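Local coordinates for outer membrane protein SusF (Bacteroides thetaiotaomicron, PDB 4FE9) that binds starch at the surface of the cell, ahead of its transport into the periplasm for degradation, at residues V416-V421 with W427-I432; K283-V288 with Y350-S355; A121-P124 with G128-L131; E50-S55 with I115-S120. One frame throughout, in Å; residues are numbered along the deposited sequence.

Interaction 1 of 4, residues V416-V421 with W427-I432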
loop_
_atom_site.group_PDB
_atom_site.type_symbol
_atom_site.label_atom_id
_atom_site.label_comp_id
_atom_site.label_asym_id
_atom_site.label_seq_id
_atom_site.Cartn_x
_atom_site.Cartn_y
_atom_site.Cartn_z
ATOM N N VAL A 416 7.048 9.358 -22.593
ATOM C CA VAL A 416 6.946 9.938 -21.252
ATOM C C VAL A 416 7.722 9.062 -20.280
ATOM O O VAL A 416 8.286 8.045 -20.679
ATOM C CB VAL A 416 5.483 10.012 -20.797
ATOM C CG1 VAL A 416 4.670 10.901 -21.752
ATOM C CG2 VAL A 416 4.885 8.611 -20.744
ATOM N N ASN A 417 7.838 9.506 -19.032
ATOM C CA ASN A 417 8.425 8.690 -17.980
ATOM C C ASN A 417 7.795 9.051 -16.624
ATOM O O ASN A 417 8.240 9.962 -15.968
ATOM C CB ASN A 417 9.947 8.916 -17.914
ATOM C CG ASN A 417 10.635 8.074 -16.806
ATOM O OD1 ASN A 417 11.353 8.615 -15.942
ATOM N ND2 ASN A 417 10.474 6.730 -16.881
ATOM N N PRO A 418 6.778 8.291 -16.192
ATOM C CA PRO A 418 6.164 8.544 -14.866
ATOM C C PRO A 418 7.140 8.399 -13.688
ATOM O O PRO A 418 8.153 7.702 -13.785
ATOM C CB PRO A 418 5.049 7.485 -14.780
ATOM C CG PRO A 418 4.866 6.995 -16.251
ATOM C CD PRO A 418 6.225 7.093 -16.845
ATOM N N LYS A 419 6.828 9.071 -12.581
ATOM C CA LYS A 419 7.634 8.957 -11.356
ATOM C C LYS A 419 7.917 7.525 -11.034
ATOM O O LYS A 419 9.020 7.192 -10.609
ATOM C CB LYS A 419 6.909 9.609 -10.153
ATOM C CG LYS A 419 7.276 11.070 -9.920
ATOM C CD LYS A 419 7.693 11.758 -11.243
ATOM C CE LYS A 419 8.123 13.236 -11.031
ATOM N NZ LYS A 419 8.384 13.924 -12.350
ATOM N N ALA A 420 6.860 6.713 -11.028
ATOM C CA ALA A 420 6.945 5.327 -10.520
ATOM C C ALA A 420 7.868 4.451 -11.372
ATOM O O ALA A 420 8.234 3.354 -10.962
ATOM C CB ALA A 420 5.553 4.705 -10.435
ATOM N N VAL A 421 8.176 4.894 -12.592
ATOM C CA VAL A 421 9.006 4.081 -13.516
ATOM C C VAL A 421 10.438 4.646 -13.609
ATOM O O VAL A 421 10.622 5.847 -13.788
ATOM C CB VAL A 421 8.381 4.030 -14.948
ATOM C CG1 VAL A 421 9.298 3.193 -15.941
ATOM C CG2 VAL A 421 6.971 3.472 -14.894
ATOM N N TRP A 427 11.399 3.263 -21.977
ATOM C CA TRP A 427 10.799 2.623 -23.175
ATOM C C TRP A 427 9.505 1.862 -22.809
ATOM O O TRP A 427 8.819 1.358 -23.675
ATOM C CB TRP A 427 11.783 1.659 -23.795
ATOM C CG TRP A 427 12.383 0.745 -22.795
ATOM C CD1 TRP A 427 13.534 0.951 -22.088
ATOM C CD2 TRP A 427 11.854 -0.494 -22.345
ATOM N NE1 TRP A 427 13.729 -0.067 -21.201
ATOM C CE2 TRP A 427 12.701 -0.959 -21.314
ATOM C CE3 TRP A 427 10.699 -1.238 -22.667
ATOM C CZ2 TRP A 427 12.513 -2.200 -20.680
ATOM C CZ3 TRP A 427 10.482 -2.463 -21.991
ATOM C CH2 TRP A 427 11.371 -2.908 -20.992
ATOM N N LYS A 428 9.248 1.694 -21.516
ATOM C CA LYS A 428 7.978 1.086 -21.084
ATOM C C LYS A 428 6.756 1.948 -21.396
ATOM O O LYS A 428 5.621 1.485 -21.310
ATOM C CB LYS A 428 8.040 0.715 -19.612
ATOM C CG LYS A 428 8.970 -0.513 -19.371
ATOM C CD LYS A 428 9.184 -0.816 -17.879
ATOM C CE LYS A 428 10.050 -2.042 -17.730
ATOM N NZ LYS A 428 9.894 -2.662 -16.436
ATOM N N THR A 429 6.996 3.226 -21.662
ATOM C CA THR A 429 5.933 4.149 -21.989
ATOM C C THR A 429 6.356 4.995 -23.176
ATOM O O THR A 429 6.544 6.219 -23.072
ATOM C CB THR A 429 5.539 5.077 -20.750
ATOM O OG1 THR A 429 6.693 5.789 -20.290
ATOM C CG2 THR A 429 4.985 4.222 -19.578
ATOM N N GLU A 430 6.579 4.338 -24.300
ATOM C CA GLU A 430 7.025 5.052 -25.474
ATOM C C GLU A 430 6.045 4.884 -26.597
ATOM O O GLU A 430 5.075 4.088 -26.503
ATOM C CB GLU A 430 8.456 4.636 -25.891
ATOM C CG GLU A 430 8.545 3.210 -26.553
ATOM C CD GLU A 430 9.806 3.011 -27.381
ATOM O OE1 GLU A 430 10.264 3.995 -28.059
ATOM O OE2 GLU A 430 10.271 1.838 -27.462
ATOM N N PHE A 431 6.180 5.745 -27.593
ATOM C CA PHE A 431 5.291 5.714 -28.725
ATOM C C PHE A 431 5.928 6.438 -29.915
ATOM O O PHE A 431 7.077 6.909 -29.851
ATOM C CB PHE A 431 3.956 6.388 -28.349
ATOM C CG PHE A 431 4.125 7.773 -27.839
ATOM C CD1 PHE A 431 4.124 8.849 -28.714
ATOM C CD2 PHE A 431 4.405 8.001 -26.500
ATOM C CE1 PHE A 431 4.304 10.141 -28.251
ATOM C CE2 PHE A 431 4.567 9.290 -26.025
ATOM C CZ PHE A 431 4.558 10.359 -26.912
ATOM N N ILE A 432 5.225 6.415 -31.014
ATOM C CA ILE A 432 5.720 6.983 -32.271
ATOM C C ILE A 432 4.484 7.345 -33.148
ATOM O O ILE A 432 3.336 7.179 -32.712
ATOM C CB ILE A 432 6.686 5.975 -32.983
ATOM C CG1 ILE A 432 7.599 6.685 -34.002
ATOM C CG2 ILE A 432 5.895 4.815 -33.624
ATOM C CD1 ILE A 432 8.486 7.737 -33.400
HETATM O O HOH W 1 8.826 5.017 -18.530
#

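Interaction 2 of 4, residues K283-V288 with Y350-S355. With EDO (1,2-ethanediol), chain F.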
loop_
_atom_site.group_PDB
_atom_site.type_symbol
_atom_site.label_atom_id
_atom_site.label_comp_id
_atom_site.label_asym_id
_atom_site.label_seq_id
_atom_site.Cartn_x
_atom_site.Cartn_y
_atom_site.Cartn_z
ATOM N N LYS A 283 -12.334 7.040 -22.743
ATOM C CA LYS A 283 -10.984 7.191 -23.256
ATOM C C LYS A 283 -10.093 6.047 -22.751
ATOM O O LYS A 283 -9.881 5.907 -21.545
ATOM C CB LYS A 283 -10.385 8.518 -22.801
ATOM C CG LYS A 283 -11.259 9.768 -23.113
ATOM C CD LYS A 283 -11.091 10.197 -24.552
ATOM C CE LYS A 283 -12.365 9.961 -25.324
ATOM N NZ LYS A 283 -12.530 10.927 -26.462
ATOM N N ALA A 284 -9.522 5.288 -23.671
ATOM C CA ALA A 284 -8.570 4.224 -23.307
ATOM C C ALA A 284 -7.284 4.828 -22.747
ATOM O O ALA A 284 -6.817 5.852 -23.241
ATOM C CB ALA A 284 -8.281 3.339 -24.529
ATOM N N LEU A 285 -6.810 4.313 -21.613
ATOM C CA LEU A 285 -5.410 4.562 -21.204
ATOM C C LEU A 285 -4.454 3.521 -21.784
ATOM O O LEU A 285 -4.869 2.499 -22.242
ATOM C CB LEU A 285 -5.272 4.602 -19.682
ATOM C CG LEU A 285 -5.764 5.906 -19.022
ATOM C CD1 LEU A 285 -7.328 5.878 -18.898
ATOM C CD2 LEU A 285 -5.087 6.099 -17.645
ATOM N N VAL A 286 -3.167 3.808 -21.717
ATOM C CA VAL A 286 -2.162 2.991 -22.364
ATOM C C VAL A 286 -1.494 2.089 -21.312
ATOM O O VAL A 286 -1.024 2.591 -20.274
ATOM C CB VAL A 286 -1.101 3.886 -23.013
ATOM C CG1 VAL A 286 -0.037 3.027 -23.790
ATOM C CG2 VAL A 286 -1.778 4.942 -23.938
ATOM N N PRO A 287 -1.494 0.753 -21.538
ATOM C CA PRO A 287 -0.798 -0.082 -20.530
ATOM C C PRO A 287 0.712 0.233 -20.458
ATOM O O PRO A 287 1.347 0.418 -21.478
ATOM C CB PRO A 287 -1.057 -1.548 -21.010
ATOM C CG PRO A 287 -1.378 -1.435 -22.479
ATOM C CD PRO A 287 -1.810 0.022 -22.781
ATOM N N VAL A 288 1.257 0.313 -19.252
ATOM C CA VAL A 288 2.696 0.349 -19.075
ATOM C C VAL A 288 3.305 -1.043 -19.368
ATOM O O VAL A 288 2.809 -2.050 -18.875
ATOM C CB VAL A 288 3.075 0.784 -17.616
ATOM C CG1 VAL A 288 4.583 0.752 -17.427
ATOM C CG2 VAL A 288 2.522 2.177 -17.316
ATOM N N TYR A 350 -2.291 16.983 -18.247
ATOM C CA TYR A 350 -1.635 16.157 -17.229
ATOM C C TYR A 350 -1.321 14.760 -17.778
ATOM O O TYR A 350 -2.107 14.201 -18.519
ATOM C CB TYR A 350 -2.556 16.019 -16.011
ATOM C CG TYR A 350 -2.853 17.350 -15.310
ATOM C CD1 TYR A 350 -1.893 17.976 -14.541
ATOM C CD2 TYR A 350 -4.086 17.963 -15.437
ATOM C CE1 TYR A 350 -2.151 19.194 -13.922
ATOM C CE2 TYR A 350 -4.359 19.170 -14.803
ATOM C CZ TYR A 350 -3.391 19.765 -14.035
ATOM O OH TYR A 350 -3.646 20.987 -13.417
ATOM N N LEU A 351 -0.156 14.244 -17.439
ATOM C CA LEU A 351 0.100 12.797 -17.472
ATOM C C LEU A 351 -0.608 12.110 -16.311
ATOM O O LEU A 351 -0.262 12.336 -15.134
ATOM C CB LEU A 351 1.613 12.498 -17.409
ATOM C CG LEU A 351 1.986 10.989 -17.540
ATOM C CD1 LEU A 351 3.308 10.769 -18.253
ATOM C CD2 LEU A 351 2.000 10.300 -16.230
ATOM N N VAL A 352 -1.670 11.372 -16.631
ATOM C CA VAL A 352 -2.383 10.604 -15.650
ATOM C C VAL A 352 -1.796 9.184 -15.554
ATOM O O VAL A 352 -1.633 8.493 -16.576
ATOM C CB VAL A 352 -3.845 10.511 -16.024
ATOM C CG1 VAL A 352 -4.580 9.637 -15.050
ATOM C CG2 VAL A 352 -4.483 11.933 -16.049
ATOM N N TYR A 353 -1.440 8.771 -14.343
ATOM C CA TYR A 353 -0.904 7.436 -14.094
ATOM C C TYR A 353 -1.792 6.677 -13.105
ATOM O O TYR A 353 -2.138 7.214 -12.049
ATOM C CB TYR A 353 0.507 7.566 -13.549
ATOM C CG TYR A 353 1.106 6.291 -13.016
ATOM C CD1 TYR A 353 0.888 5.895 -11.706
ATOM C CD2 TYR A 353 1.980 5.539 -13.790
ATOM C CE1 TYR A 353 1.511 4.763 -11.180
ATOM C CE2 TYR A 353 2.609 4.427 -13.282
ATOM C CZ TYR A 353 2.351 4.029 -11.979
ATOM O OH TYR A 353 2.951 2.894 -11.482
ATOM N N VAL A 354 -2.261 5.477 -13.500
ATOM C CA VAL A 354 -3.227 4.705 -12.706
ATOM C C VAL A 354 -2.726 3.235 -12.524
ATOM O O VAL A 354 -2.210 2.603 -13.471
ATOM C CB VAL A 354 -4.625 4.665 -13.352
ATOM C CG1 VAL A 354 -5.614 3.887 -12.449
ATOM C CG2 VAL A 354 -5.162 6.065 -13.642
ATOM N N SER A 355 -2.806 2.734 -11.306
ATOM C CA SER A 355 -2.392 1.363 -11.023
ATOM C C SER A 355 -3.482 0.647 -10.228
ATOM O O SER A 355 -4.065 1.222 -9.305
ATOM C CB SER A 355 -1.077 1.373 -10.246
ATOM O OG SER A 355 -0.581 0.067 -10.063
HETATM C C1 EDO F . -3.835 9.444 -24.479
HETATM O O1 EDO F . -2.508 9.718 -24.009
HETATM C C2 EDO F . -4.200 8.055 -24.016
HETATM O O2 EDO F . -5.488 7.720 -24.535
#

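Interaction 3 of 4, residues A121-P124 with G128-L131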
loop_
_atom_site.group_PDB
_atom_site.type_symbol
_atom_site.label_atom_id
_atom_site.label_comp_id
_atom_site.label_asym_id
_atom_site.label_seq_id
_atom_site.Cartn_x
_atom_site.Cartn_y
_atom_site.Cartn_z
ATOM N N ALA A 121 -15.470 8.117 41.677
ATOM C CA ALA A 121 -15.639 7.827 43.101
ATOM C C ALA A 121 -17.101 7.445 43.315
ATOM O O ALA A 121 -17.975 8.094 42.795
ATOM C CB ALA A 121 -15.300 9.067 43.923
ATOM N N VAL A 122 -17.352 6.436 44.130
ATOM C CA VAL A 122 -18.699 5.967 44.353
ATOM C C VAL A 122 -19.141 6.180 45.832
ATOM O O VAL A 122 -18.420 5.834 46.759
ATOM C CB VAL A 122 -18.833 4.488 43.931
ATOM C CG1 VAL A 122 -20.256 3.980 44.179
ATOM C CG2 VAL A 122 -18.483 4.347 42.416
ATOM N N THR A 123 -20.243 6.894 46.017
ATOM C CA THR A 123 -20.712 7.272 47.361
ATOM C C THR A 123 -21.554 6.117 47.958
ATOM O O THR A 123 -21.878 5.169 47.260
ATOM C CB THR A 123 -21.628 8.510 47.280
ATOM O OG1 THR A 123 -22.865 8.131 46.667
ATOM C CG2 THR A 123 -20.988 9.607 46.459
ATOM N N PRO A 124 -22.064 6.297 49.202
ATOM C CA PRO A 124 -22.865 5.205 49.808
ATOM C C PRO A 124 -24.272 5.138 49.219
ATOM O O PRO A 124 -25.034 4.166 49.508
ATOM C CB PRO A 124 -22.930 5.588 51.296
ATOM C CG PRO A 124 -21.687 6.511 51.506
ATOM C CD PRO A 124 -21.639 7.302 50.197
ATOM N N GLY A 128 -21.865 7.887 41.105
ATOM C CA GLY A 128 -20.499 7.954 40.588
ATOM C C GLY A 128 -20.134 9.394 40.270
ATOM O O GLY A 128 -20.887 10.093 39.604
ATOM N N ILE A 129 -19.034 9.872 40.850
ATOM C CA ILE A 129 -18.541 11.193 40.530
ATOM C C ILE A 129 -17.209 11.085 39.820
ATOM O O ILE A 129 -16.315 10.422 40.299
ATOM C CB ILE A 129 -18.402 12.063 41.813
ATOM C CG1 ILE A 129 -19.784 12.262 42.442
ATOM C CG2 ILE A 129 -17.821 13.409 41.490
ATOM C CD1 ILE A 129 -19.803 11.928 43.923
ATOM N N GLN A 130 -17.113 11.741 38.663
ATOM C CA GLN A 130 -15.980 11.615 37.744
ATOM C C GLN A 130 -14.660 12.101 38.401
ATOM O O GLN A 130 -14.634 13.152 39.060
ATOM C CB GLN A 130 -16.276 12.455 36.492
ATOM C CG GLN A 130 -15.174 12.550 35.516
ATOM C CD GLN A 130 -14.994 11.260 34.730
ATOM O OE1 GLN A 130 -15.913 10.813 34.016
ATOM N NE2 GLN A 130 -13.848 10.605 34.920
ATOM N N LEU A 131 -13.611 11.293 38.307
ATOM C CA LEU A 131 -12.235 11.757 38.650
ATOM C C LEU A 131 -11.463 12.167 37.416
ATOM O O LEU A 131 -11.480 11.463 36.402
ATOM C CB LEU A 131 -11.470 10.669 39.438
ATOM C CG LEU A 131 -12.239 10.092 40.636
ATOM C CD1 LEU A 131 -11.617 8.849 41.188
ATOM C CD2 LEU A 131 -12.465 11.130 41.749
#

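Interaction 4 of 4, residues E50-S55 with I115-S120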
loop_
_atom_site.group_PDB
_atom_site.type_symbol
_atom_site.label_atom_id
_atom_site.label_comp_id
_atom_site.label_asym_id
_atom_site.label_seq_id
_atom_site.Cartn_x
_atom_site.Cartn_y
_atom_site.Cartn_z
ATOM N N GLU A 50 1.526 -5.585 37.662
ATOM C CA GLU A 50 0.940 -4.350 38.134
ATOM C C GLU A 50 1.412 -3.244 37.281
ATOM O O GLU A 50 2.604 -2.861 37.345
ATOM C CB GLU A 50 1.407 -4.077 39.558
ATOM C CG GLU A 50 1.634 -5.326 40.369
ATOM C CD GLU A 50 1.713 -5.052 41.892
ATOM O OE1 GLU A 50 2.306 -4.026 42.302
ATOM O OE2 GLU A 50 1.241 -5.896 42.674
ATOM N N ILE A 51 0.485 -2.577 36.603
ATOM C CA ILE A 51 0.902 -1.596 35.619
ATOM C C ILE A 51 0.673 -0.137 36.035
ATOM O O ILE A 51 1.251 0.785 35.442
ATOM C CB ILE A 51 0.326 -1.891 34.228
ATOM C CG1 ILE A 51 -1.195 -1.811 34.251
ATOM C CG2 ILE A 51 0.768 -3.269 33.761
ATOM C CD1 ILE A 51 -1.818 -1.877 32.844
ATOM N N ALA A 52 -0.152 0.069 37.058
ATOM C CA ALA A 52 -0.465 1.400 37.502
ATOM C C ALA A 52 -1.049 1.368 38.917
ATOM O O ALA A 52 -1.422 0.300 39.428
ATOM C CB ALA A 52 -1.425 2.099 36.519
ATOM N N LYS A 53 -1.065 2.522 39.569
ATOM C CA LYS A 53 -1.566 2.621 40.941
ATOM C C LYS A 53 -2.260 3.965 41.091
ATOM O O LYS A 53 -1.819 4.942 40.516
ATOM C CB LYS A 53 -0.403 2.507 41.931
ATOM C CG LYS A 53 -0.795 2.528 43.403
ATOM C CD LYS A 53 0.479 2.409 44.299
ATOM C CE LYS A 53 0.144 2.527 45.804
ATOM N NZ LYS A 53 -1.187 1.966 46.092
ATOM N N LEU A 54 -3.434 3.975 41.734
ATOM C CA LEU A 54 -4.043 5.226 42.167
ATOM C C LEU A 54 -3.410 5.687 43.456
ATOM O O LEU A 54 -3.469 4.995 44.457
ATOM C CB LEU A 54 -5.564 5.065 42.372
ATOM C CG LEU A 54 -6.224 6.291 43.014
ATOM C CD1 LEU A 54 -6.121 7.462 42.062
ATOM C CD2 LEU A 54 -7.658 5.999 43.342
ATOM N N SER A 55 -2.677 6.775 43.388
ATOM C CA SER A 55 -1.847 7.186 44.515
ATOM C C SER A 55 -2.612 8.099 45.450
ATOM O O SER A 55 -2.467 8.012 46.657
ATOM C CB SER A 55 -0.590 7.884 44.030
ATOM O OG SER A 55 0.303 6.909 43.505
ATOM N N ILE A 115 -1.048 4.485 29.385
ATOM C CA ILE A 115 -2.215 3.950 30.095
ATOM C C ILE A 115 -3.104 5.078 30.565
ATOM O O ILE A 115 -2.651 5.997 31.249
ATOM C CB ILE A 115 -1.792 3.135 31.295
ATOM C CG1 ILE A 115 -0.792 2.066 30.858
ATOM C CG2 ILE A 115 -2.990 2.502 31.962
ATOM C CD1 ILE A 115 -0.075 1.435 31.967
ATOM N N SER A 116 -4.342 5.063 30.115
ATOM C CA SER A 116 -5.322 6.080 30.488
ATOM C C SER A 116 -6.428 5.425 31.297
ATOM O O SER A 116 -7.165 4.593 30.756
ATOM C CB SER A 116 -5.930 6.682 29.214
ATOM O OG SER A 116 -6.489 7.951 29.457
ATOM N N ILE A 117 -6.530 5.764 32.591
ATOM C CA ILE A 117 -7.594 5.226 33.454
ATOM C C ILE A 117 -8.643 6.287 33.773
ATOM O O ILE A 117 -8.310 7.389 34.211
ATOM C CB ILE A 117 -7.051 4.678 34.775
ATOM C CG1 ILE A 117 -5.990 3.596 34.514
ATOM C CG2 ILE A 117 -8.195 4.076 35.588
ATOM C CD1 ILE A 117 -5.272 3.130 35.753
ATOM N N ASN A 118 -9.864 6.031 33.354
ATOM C CA ASN A 118 -10.975 6.934 33.638
ATOM C C ASN A 118 -11.756 6.334 34.808
ATOM O O ASN A 118 -12.331 5.227 34.685
ATOM C CB ASN A 118 -11.870 7.066 32.378
ATOM C CG ASN A 118 -13.020 8.040 32.561
ATOM O OD1 ASN A 118 -13.675 8.091 33.630
ATOM N ND2 ASN A 118 -13.342 8.745 31.502
ATOM N N ALA A 119 -11.595 6.925 35.994
ATOM C CA ALA A 119 -12.238 6.386 37.176
ATOM C C ALA A 119 -13.308 7.341 37.740
ATOM O O ALA A 119 -13.294 8.545 37.461
ATOM C CB ALA A 119 -11.187 6.059 38.257
ATOM N N SER A 120 -14.177 6.790 38.593
ATOM C CA SER A 120 -15.141 7.578 39.363
ATOM C C SER A 120 -15.120 7.180 40.816
ATOM O O SER A 120 -14.775 6.048 41.163
ATOM C CB SER A 120 -16.561 7.401 38.804
ATOM O OG SER A 120 -16.670 8.007 37.536
#

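Interaction 1 of 4, residues V416-V421 with W427-I432
Thr429 turns its hydroxyl onto the backbone of Val416, and the two side chains cross at about a right angle. OG1 of Thr429 donates to O of Val416 at 2.8 Å, from above the carbonyl plane. Val416 is held at its other polar backbone atom too, N giving its hydrogen to O of Thr429 (3.2 Å), nearly along the C=O axis. With chi1 at 57°, OG1 of Thr429 stands between the backbone N and the carbonyl carbon, where CG2 of Val416 packs against it at 3.4 Å. CD of Pro418 comes up to the same hydroxyl, 3.7 Å from OG1 of Thr429. A water donates to OG1 of Thr429 and accepts from ND2 of Asn417, linking the hydroxyl to the residue just before the type I turn Pro418-Val421; ND2 of Asn417 also makes a weak bond to O of Val421. A valine at Thr429 would probably leave O of Val416 without its hydroxyl donor and the bridging water without one of its mates. The contact draws together the two ends of the loop joining strands 410-415 and 430-434 in the third carbohydrate-binding module. Beyond it, Trp296 of strand 294-301 touches Val416, Thr429 and Phe431, while strand 348-357 supplies Leu351 to Val416 and Tyr353 to Pro418, so the loop is wedged against the second module.

Interaction 2 of 4, residues K283-V288 with Y350-S355
O of Ala284 accepts a 2.6 Å hydrogen bond from O2 of a 1,2-ethanediol molecule, probably taken up from the crystallisation liquor, which is also hydrogen-bonded to Ile298 N and Tyr440 OH. C2 of the diol lies 3.9 Å from CG2 of Val286. The contact between the segments themselves is apolar and lies in the antiparallel beta-sheet of the second carbohydrate-binding module. Strand 294-301 pairs with both strand 283-287 and strand 348-357, so the two segments are not direct partners; the CA atoms of Leu285 and Val352 are 8.7 Å apart, and the side chain of Leu285 bridges the distance. Leu285 points toward segment 350-355, and chi1 of -77° sets CG beside the backbone N, anti to the carbonyl carbon. From there only the CD2 branch touches the valines. It meets CG1 of Val352 at 4.4 Å and crosses the side chain of Val354 at about a right angle. The two valines belong to alternate positions of one strand, and a single methyl group therefore spans both. Around this small buried cluster, Met265 of strand 264-267 touches Leu285, Phe365 of strand 360-366 touches Val352, and Leu263 touches Val354, which makes the leucine part of a wider apolar core. The closest approach across the contact is the 4.0 Å between CD2 of Leu285 and CG2 of Val354.

Interaction 3 of 4, residues A121-P124 with G128-L131
Thr123 and Ile129 meet because each swings a branch away from its own carbonyl carbon: chi1 of 71° sets CG2 of Thr123 beside its backbone N, and chi1 of -63° does the same for CG1 of Ile129. The two side chains then cross at about a right angle, with CG2 of Thr123 on CD1 of Ile129 at 3.6 Å. They lie at the turn end of the beta hairpin formed by strands 111-122 and 128-141, part of the N-terminal, E-set-like domain. Ala121 and Ile129 form an antiparallel hydrogen-bonded pair. N of Ala121 donates to O of Ile129 at 2.8 Å, tilted slightly from the carbonyl plane, and N of Ile129 returns a bond to O of Ala121, also at 2.8 Å but in the carbonyl plane. That carbonyl receives a CA-H...O contact as well, from CA of Gly128 at 3.4 Å. Val122 and Gly128 follow as the non-hydrogen-bonded pair. The Ala121-Ile129 face of the sheet carries the apolar packing: Ile129 reaches Leu27 of strand 27-33, and Leu131 lies against Leu27 and Ala29. The hydroxyl of Thr123 is hydrogen-bonded within the turn, to Ser125 OG and Glu127 N, while its methyl faces Ile129. Leu131, although its CB does not aim at the first strand, brings its end back over Ala121, where CD2 of Leu131 rests 4.1 Å from CB of Ala121.

Interaction 4 of 4, residues E50-S55 with I115-S120
The methyl CD1 of Ile115 sits against Ile51, 3.8 Å from its CD1 and equally close to its backbone O. The two isoleucines run at a slant to one another, and CD1 of Ile115 also lies 4.0 Å from CB of Ile51, so one methyl lodges against side chain and main chain together. Chi1 of 63° explains the fit: CG1 of Ile51 is held between its backbone N and carbonyl carbon, and CD1 extends from it toward Ile115. Farther along, CD1 of Ile117 reaches CB of Ala52 at 4.1 Å, where the short alanine lets the longer side chain come up to the strand. The side chains that meet are all apolar, and the CA atoms of Ala52 and Ile115 are 8.0 Å apart. Further out, Val136 of strand 128-141 touches both Ala52 and Ile115, and Ile138 of the same strand touches Ile51. Phe88 of strand 87-91 and Phe31 of strand 27-33 pack on Ile117, while Leu72 and Val67 of strand 64-72 lie on Ile115 and Ile117. Strands 48-57 and 111-122 thus face each other across the core of the N-terminal domain, among side chains from the strands around them.

In the fold
The contacts fall into two distant groups. Interactions 1 and 2, with centres 10 Å apart, touch where the third carbohydrate-binding module meets the second: CB of Val416 lies 3.4 Å from CD1 of Leu351. Interactions 3 and 4 share strand 111-122 in the N-terminal domain, with centres 15 Å apart; NE2 of Gln130 is 2.8 Å from OD1 of Asn118, and N of Leu131 is 2.9 Å from O of Ala119. The groups lie on opposite sides of the chain's centre, interactions 1 and 3 being 68 Å apart between centres. All four lie away from the glycan pockets; the side chain of Asn417 in interaction 1 is about 13 Å from the bound sodium ion.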